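Local atomic coordinates of acetyltransferase, GNAT family protein (Mycobacterium smegmatis, PDB entry 6C37), a protein that binds coenzyme A and probably transfers the acetyl group of acetyl-CoA to the N-terminal alanine of a protein substrate. Residues A159-R164 with Q194-R199; G17-R22 with L127-D132; G92-G97 with I109-A114. All blocks are in the same frame, centred on the assembly; numbering follows the deposited sequence.

Contact 1. Residues A159-R164 with Q194-R199; sequences AHVGFR and QSAAHR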
# COMPACT_ATOMS: atom_id res chain seq x y z
N ALA A 159 -3.89 -5.58 -11.30
CA ALA A 159 -4.25 -6.70 -12.17
C ALA A 159 -3.47 -7.96 -11.81
O ALA A 159 -4.04 -9.07 -11.83
CB ALA A 159 -4.01 -6.31 -13.63
N HIS A 160 -2.19 -7.83 -11.44
CA HIS A 160 -1.39 -9.00 -11.07
C HIS A 160 -2.03 -9.80 -9.94
O HIS A 160 -1.91 -11.03 -9.89
CB HIS A 160 0.01 -8.60 -10.62
CG HIS A 160 0.86 -8.02 -11.70
ND1 HIS A 160 2.04 -7.35 -11.42
CD2 HIS A 160 0.72 -7.99 -13.04
CE1 HIS A 160 2.58 -6.94 -12.55
NE2 HIS A 160 1.80 -7.31 -13.55
N VAL A 161 -2.66 -9.11 -8.97
CA VAL A 161 -3.20 -9.76 -7.78
C VAL A 161 -4.66 -10.17 -7.97
O VAL A 161 -5.20 -10.93 -7.15
CB VAL A 161 -2.97 -8.82 -6.57
CG1 VAL A 161 -3.40 -9.43 -5.25
CG2 VAL A 161 -1.49 -8.46 -6.48
N GLY A 162 -5.30 -9.72 -9.03
CA GLY A 162 -6.64 -10.17 -9.35
C GLY A 162 -7.76 -9.21 -9.03
O GLY A 162 -8.91 -9.65 -9.00
N PHE A 163 -7.46 -7.93 -8.78
CA PHE A 163 -8.52 -6.96 -8.52
C PHE A 163 -9.43 -6.80 -9.74
O PHE A 163 -8.97 -6.85 -10.89
CB PHE A 163 -7.91 -5.60 -8.15
CG PHE A 163 -7.47 -5.51 -6.72
CD1 PHE A 163 -6.22 -5.97 -6.32
CD2 PHE A 163 -8.31 -4.97 -5.75
CE1 PHE A 163 -5.83 -5.90 -4.99
CE2 PHE A 163 -7.91 -4.88 -4.41
CZ PHE A 163 -6.67 -5.35 -4.03
N ARG A 164 -10.73 -6.60 -9.49
CA ARG A 164 -11.73 -6.33 -10.53
C ARG A 164 -12.07 -4.86 -10.56
O ARG A 164 -12.20 -4.22 -9.51
CB ARG A 164 -13.05 -7.06 -10.29
CG ARG A 164 -13.05 -8.55 -10.15
CD ARG A 164 -14.42 -9.00 -9.66
NE ARG A 164 -14.51 -8.96 -8.21
CZ ARG A 164 -15.15 -8.01 -7.51
NH1 ARG A 164 -15.77 -7.01 -8.13
NH2 ARG A 164 -15.16 -8.06 -6.19
N GLN A 194 -6.64 -19.82 -3.70
CA GLN A 194 -5.37 -19.86 -3.01
C GLN A 194 -5.03 -18.45 -2.55
O GLN A 194 -5.66 -17.48 -2.97
CB GLN A 194 -4.26 -20.42 -3.92
CG GLN A 194 -4.50 -21.86 -4.42
CD GLN A 194 -4.00 -22.96 -3.47
OE1 GLN A 194 -3.76 -22.73 -2.27
NE2 GLN A 194 -3.84 -24.17 -4.01
N SER A 195 -4.02 -18.32 -1.69
CA SER A 195 -3.62 -16.99 -1.25
C SER A 195 -3.09 -16.19 -2.43
O SER A 195 -2.69 -16.74 -3.46
CB SER A 195 -2.57 -17.07 -0.14
OG SER A 195 -1.33 -17.55 -0.64
N ALA A 196 -3.10 -14.87 -2.27
CA ALA A 196 -2.52 -14.02 -3.30
C ALA A 196 -1.04 -14.31 -3.49
O ALA A 196 -0.53 -14.27 -4.61
CB ALA A 196 -2.76 -12.54 -2.97
N ALA A 197 -0.32 -14.61 -2.40
CA ALA A 197 1.08 -15.00 -2.53
C ALA A 197 1.23 -16.26 -3.39
O ALA A 197 2.07 -16.32 -4.29
CB ALA A 197 1.69 -15.22 -1.15
N HIS A 198 0.40 -17.27 -3.10
CA HIS A 198 0.40 -18.50 -3.90
C HIS A 198 0.14 -18.21 -5.37
O HIS A 198 0.79 -18.79 -6.25
CB HIS A 198 -0.64 -19.46 -3.32
CG HIS A 198 -0.53 -20.86 -3.82
ND1 HIS A 198 -0.95 -21.25 -5.08
CD2 HIS A 198 -0.04 -21.98 -3.23
CE1 HIS A 198 -0.72 -22.54 -5.24
NE2 HIS A 198 -0.17 -23.01 -4.13
N ARG A 199 -0.81 -17.31 -5.66
CA ARG A 199 -1.09 -16.92 -7.03
C ARG A 199 0.14 -16.29 -7.70
O ARG A 199 0.45 -16.59 -8.86
CB ARG A 199 -2.29 -15.96 -7.05
CG ARG A 199 -2.53 -15.23 -8.35
CD ARG A 199 -3.63 -14.18 -8.17
NE ARG A 199 -3.90 -13.42 -9.39
CZ ARG A 199 -4.97 -13.59 -10.16
NH1 ARG A 199 -5.91 -14.47 -9.83
NH2 ARG A 199 -5.12 -12.85 -11.26

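Contact 2. Residues G17-R22 with L127-D132; sequences GVVGLR and LAMGLD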
# COMPACT_ATOMS: atom_id res chain seq x y z
N GLY A 17 14.51 -8.78 -4.81
CA GLY A 17 15.01 -9.23 -3.53
C GLY A 17 13.87 -9.68 -2.62
O GLY A 17 12.78 -10.01 -3.10
N VAL A 18 14.15 -9.72 -1.31
CA VAL A 18 13.22 -10.24 -0.31
C VAL A 18 12.33 -9.12 0.20
O VAL A 18 12.82 -8.10 0.69
CB VAL A 18 13.98 -10.89 0.85
CG1 VAL A 18 13.00 -11.46 1.86
CG2 VAL A 18 14.93 -11.97 0.34
N VAL A 19 11.01 -9.32 0.12
CA VAL A 19 10.04 -8.29 0.46
C VAL A 19 9.26 -8.72 1.69
O VAL A 19 8.78 -9.86 1.77
CB VAL A 19 9.10 -8.00 -0.73
CG1 VAL A 19 7.91 -7.09 -0.29
CG2 VAL A 19 9.86 -7.35 -1.87
N GLY A 20 9.13 -7.81 2.66
CA GLY A 20 8.25 -8.02 3.79
C GLY A 20 7.62 -6.70 4.20
O GLY A 20 8.02 -5.64 3.74
N LEU A 21 6.59 -6.80 5.04
CA LEU A 21 5.93 -5.63 5.62
C LEU A 21 6.12 -5.60 7.13
O LEU A 21 6.13 -6.65 7.79
CB LEU A 21 4.41 -5.64 5.34
CG LEU A 21 3.93 -5.81 3.90
CD1 LEU A 21 2.39 -5.86 3.85
CD2 LEU A 21 4.46 -4.66 3.06
N ARG A 22 6.24 -4.40 7.69
CA ARG A 22 6.30 -4.26 9.15
C ARG A 22 5.84 -2.85 9.53
O ARG A 22 5.82 -1.94 8.68
CB ARG A 22 7.72 -4.55 9.67
CG ARG A 22 8.80 -3.79 8.97
CD ARG A 22 9.08 -2.47 9.67
NE ARG A 22 10.24 -1.79 9.12
CZ ARG A 22 10.42 -0.48 9.21
NH1 ARG A 22 9.51 0.26 9.84
NH2 ARG A 22 11.50 0.09 8.69
N LEU A 127 1.52 -5.93 -2.23
CA LEU A 127 0.07 -5.94 -2.32
C LEU A 127 -0.48 -7.33 -2.00
O LEU A 127 -1.45 -7.47 -1.24
CB LEU A 127 -0.38 -5.48 -3.71
CG LEU A 127 -1.89 -5.42 -3.97
CD1 LEU A 127 -2.57 -4.55 -2.90
CD2 LEU A 127 -2.16 -4.85 -5.36
N ALA A 128 0.11 -8.37 -2.59
CA ALA A 128 -0.38 -9.73 -2.37
C ALA A 128 -0.27 -10.12 -0.90
O ALA A 128 -1.24 -10.62 -0.31
CB ALA A 128 0.38 -10.72 -3.24
N MET A 129 0.88 -9.87 -0.28
CA MET A 129 0.97 -10.27 1.12
C MET A 129 0.10 -9.38 2.01
O MET A 129 -0.49 -9.88 2.98
CB MET A 129 2.43 -10.29 1.59
CG MET A 129 3.12 -8.96 1.72
SD MET A 129 4.87 -9.24 2.16
CE MET A 129 5.35 -10.40 0.89
N GLY A 130 -0.05 -8.10 1.68
CA GLY A 130 -0.96 -7.25 2.43
C GLY A 130 -2.41 -7.71 2.31
O GLY A 130 -3.15 -7.74 3.30
N LEU A 131 -2.81 -8.09 1.10
CA LEU A 131 -4.15 -8.61 0.88
C LEU A 131 -4.39 -9.88 1.69
O LEU A 131 -5.41 -10.02 2.37
CB LEU A 131 -4.37 -8.88 -0.61
CG LEU A 131 -5.76 -9.37 -1.04
CD1 LEU A 131 -6.81 -8.33 -0.70
CD2 LEU A 131 -5.74 -9.66 -2.54
N ASP A 132 -3.45 -10.84 1.62
CA ASP A 132 -3.57 -12.06 2.40
C ASP A 132 -3.72 -11.76 3.89
O ASP A 132 -4.50 -12.41 4.59
CB ASP A 132 -2.36 -12.97 2.18
CG ASP A 132 -2.35 -13.61 0.82
OD1 ASP A 132 -3.43 -13.73 0.21
OD2 ASP A 132 -1.26 -14.00 0.36

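Contact 3. Residues G92-G97 with I109-A114; sequences GQLTIG and IGYWVA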
# COMPACT_ATOMS: atom_id res chain seq x y z
N GLY A 92 9.50 1.75 0.68
CA GLY A 92 8.16 2.14 0.29
C GLY A 92 7.19 1.89 1.43
O GLY A 92 7.60 1.56 2.53
N GLN A 93 5.90 2.09 1.15
CA GLN A 93 4.89 1.89 2.18
C GLN A 93 3.71 1.15 1.58
O GLN A 93 3.46 1.24 0.37
CB GLN A 93 4.39 3.22 2.78
CG GLN A 93 5.34 3.89 3.74
CD GLN A 93 4.86 5.27 4.11
OE1 GLN A 93 5.28 6.26 3.52
NE2 GLN A 93 3.96 5.33 5.09
N LEU A 94 3.02 0.40 2.42
CA LEU A 94 1.75 -0.24 2.09
C LEU A 94 0.80 0.12 3.21
O LEU A 94 1.06 -0.20 4.38
CB LEU A 94 1.90 -1.76 1.96
CG LEU A 94 0.81 -2.82 1.63
CD1 LEU A 94 -0.31 -2.98 2.70
CD2 LEU A 94 0.26 -2.77 0.20
N THR A 95 -0.30 0.79 2.88
CA THR A 95 -1.26 1.26 3.87
C THR A 95 -2.62 0.65 3.58
O THR A 95 -3.12 0.73 2.46
CB THR A 95 -1.36 2.78 3.88
OG1 THR A 95 -0.06 3.36 4.03
CG2 THR A 95 -2.27 3.26 5.03
N ILE A 96 -3.22 0.06 4.61
CA ILE A 96 -4.62 -0.36 4.58
C ILE A 96 -5.40 0.67 5.39
O ILE A 96 -5.05 0.94 6.54
CB ILE A 96 -4.77 -1.77 5.16
CG1 ILE A 96 -3.96 -2.76 4.32
CG2 ILE A 96 -6.25 -2.19 5.24
CD1 ILE A 96 -3.17 -3.75 5.16
N GLY A 97 -6.43 1.28 4.78
CA GLY A 97 -7.09 2.42 5.37
C GLY A 97 -8.60 2.26 5.38
O GLY A 97 -9.16 1.37 4.75
N ILE A 109 -6.72 -0.07 0.10
CA ILE A 109 -5.30 -0.39 0.18
C ILE A 109 -4.55 0.55 -0.77
O ILE A 109 -5.06 0.94 -1.82
CB ILE A 109 -5.02 -1.88 -0.13
CG1 ILE A 109 -3.58 -2.26 0.22
CG2 ILE A 109 -5.30 -2.22 -1.59
CD1 ILE A 109 -3.43 -3.72 0.61
N GLY A 110 -3.34 0.94 -0.36
CA GLY A 110 -2.53 1.83 -1.18
C GLY A 110 -1.07 1.50 -0.96
O GLY A 110 -0.72 0.81 0.00
N TYR A 111 -0.21 1.97 -1.87
CA TYR A 111 1.21 1.64 -1.75
C TYR A 111 2.03 2.61 -2.59
O TYR A 111 1.51 3.28 -3.49
CB TYR A 111 1.48 0.20 -2.20
CG TYR A 111 0.70 -0.12 -3.46
CD1 TYR A 111 1.15 0.30 -4.70
CD2 TYR A 111 -0.53 -0.79 -3.39
CE1 TYR A 111 0.42 0.05 -5.86
CE2 TYR A 111 -1.28 -1.05 -4.54
CZ TYR A 111 -0.79 -0.64 -5.77
OH TYR A 111 -1.55 -0.90 -6.89
N TRP A 112 3.33 2.66 -2.30
CA TRP A 112 4.29 3.28 -3.21
C TRP A 112 5.64 2.59 -3.02
O TRP A 112 5.90 2.01 -1.96
CB TRP A 112 4.37 4.80 -2.98
CG TRP A 112 4.94 5.20 -1.64
CD1 TRP A 112 4.25 5.42 -0.47
CD2 TRP A 112 6.33 5.44 -1.33
NE1 TRP A 112 5.12 5.78 0.53
CE2 TRP A 112 6.40 5.79 0.04
CE3 TRP A 112 7.51 5.38 -2.07
CZ2 TRP A 112 7.61 6.08 0.68
CZ3 TRP A 112 8.73 5.68 -1.43
CH2 TRP A 112 8.76 6.02 -0.07
N VAL A 113 6.46 2.63 -4.07
CA VAL A 113 7.80 2.03 -4.07
C VAL A 113 8.78 3.02 -4.68
O VAL A 113 8.47 3.68 -5.68
CB VAL A 113 7.82 0.69 -4.84
CG1 VAL A 113 9.26 0.14 -4.96
CG2 VAL A 113 6.93 -0.34 -4.18
N ALA A 114 9.96 3.13 -4.07
CA ALA A 114 11.00 4.04 -4.55
C ALA A 114 11.28 3.81 -6.03
O ALA A 114 11.48 2.67 -6.46
CB ALA A 114 12.27 3.85 -3.73

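Contact 1. Residues A159-R164 with Q194-R199
Arg199 reaches from the first turn of helix 196-202 to the C-terminal end of helix 152-161, where a Schellman motif closes the helix at Gly162. The polar part of the contact is a single hydrogen bond from Arg199 NE to His160 O, 3.1 Å long and nearly straight at 168°. The acceptor lies in the plane of the guanidinium group, at its edge, whereas the N-H meets the carbonyl obliquely, tilted 31° from the plane of that group. The carbonyls gathered at a helix C-terminus would be expected to favour the positive charge.

Van der Waals contact adds to this grip. Gly162, in a positive-phi conformation, lays its CA over one face of the guanidinium, 3.6 Å from Arg199 NH2. Deeper in, Val161 CG1 meets Ala196 CB at 3.9 Å, a small apolar contact backed by helix 122-135.

Both helix ends are capped. Gly162 N bonds back to Ala159 O, while Ser195, the N-cap of the later helix, accepts from His198 N through OG. The imidazole of His160 turns away from Arg199 to line the coenzyme pocket, its ND1 bonded to Thr124. Arg199 reaches His160 O because its chain is fully extended from CG to NE, with CG anti to the backbone N (chi1 168°).

Contact 2. Residues G17-R22 with L127-D132
Helix 122-135 of the GNAT domain packs against the central sheet here, and Met129 carries most of the contact between 127-132 and 17-22. Three successive strand residues line the thioether chain. Leu21 CD1 lies 3.8 Å from Met129 CG, the two side chains crossing at a slant. One residue back, Gly20 has no side chain, and its CA comes within 3.9 Å of Met129 SD. The methyl group then reaches Val19, with Met129 CE 3.6 Å from the backbone O and 4.3 Å from CG1 of that valine.

This sequence of contacts follows from the shape of the methionine. With chi1 near +60° (70°) the chain leaves the helix and runs straight through chi2, and a bend at chi3 (52°) brings the methyl up against Val19. Such a helix lying on a mixed sheet is a feature of the GNAT fold, in which the helix after the central hairpin begins near the coenzyme. In this protein Gly121, Ala123 and Thr124 at that start bind acetyl-CoA.

Leu21 CD1 also touches the helix backbone, 3.9 Å from Gly130 CA. The segment axes come within 8.9 Å at a crossing angle of -40°, and no hydrogen bond links the two segments. Val9 and Leu12 of strand 9-14 also touch Met129, while Phe82 and Ile84 of strand 80-86 pack on Leu21.

Contact 3. Residues G92-G97 with I109-A114
Gln93 and Trp112 face each other as a hydrogen-bonded pair in the antiparallel hairpin of strands 89-97 and 106-113, and their side chains add a bond of their own. Trp112 NE1 donates to Gln93 OE1 at 3.0 Å. The oxygen lies in the indole plane, at the ring edge, but the donor stands 45° out of the amide's carbonyl plane, away from either lone pair; amide and ring planes are 81° apart.

One face of the indole also lies over the partner strand at Gly92 and Gln93 N. Gly92 CA sits 3.8 Å from the centroid of the six-membered ring of Trp112, almost exactly on its normal, in a CH-pi contact. A chi1 of 66° folds the ring back across the neighbouring strand.

On the other face of the sheet, Leu94 CD1 meets Ile109 CD1 at 3.8 Å, and Ile96 CG1 approaches that same methyl at 3.9 Å. Reciprocal backbone bonds set this register: Gln93 pairs with Trp112, and Thr95 with Gly110, where Gly110 N to Thr95 O measures 2.8 Å.

Tyr111 and Val113 are acetyl-CoA-binding residues: Tyr111 O and Val113 N bond to the bound CoA disulfide, as the corresponding GNAT strand does to the pantetheine arm, while Tyr111 OH bonds to Ser154. Ile35 of helix 29-38 packs on Trp112, and Arg36 forms a cation-pi contact with it. Helix 122-135 covers the opposite face at Ile96, Ile109 and Val113, with strands 80-86 and 142-147 flanking the hairpin.

How the contacts relate
The three contacts show how chemistry changes from core to surface around one helix. Contact 3, at the centre of the chain, joins neighbouring strands through backbone bonds; contact 2 is also buried, and without a hydrogen bond between its segments; contact 1, whose centre is about 15 Å from that of the chain, is partly exposed and relies on a charged side chain at a helix end. Helix 122-135 ties them together. Its Leu127 packs on Ile109 and Tyr111 of contact 3, its Leu131 on Val161 of contact 1, and Asp132 probably accepts hydrogen bonds from Ala196 N and Ala197 N. Contacts 1 and 3 barely meet directly, through Phe163 and Ile109.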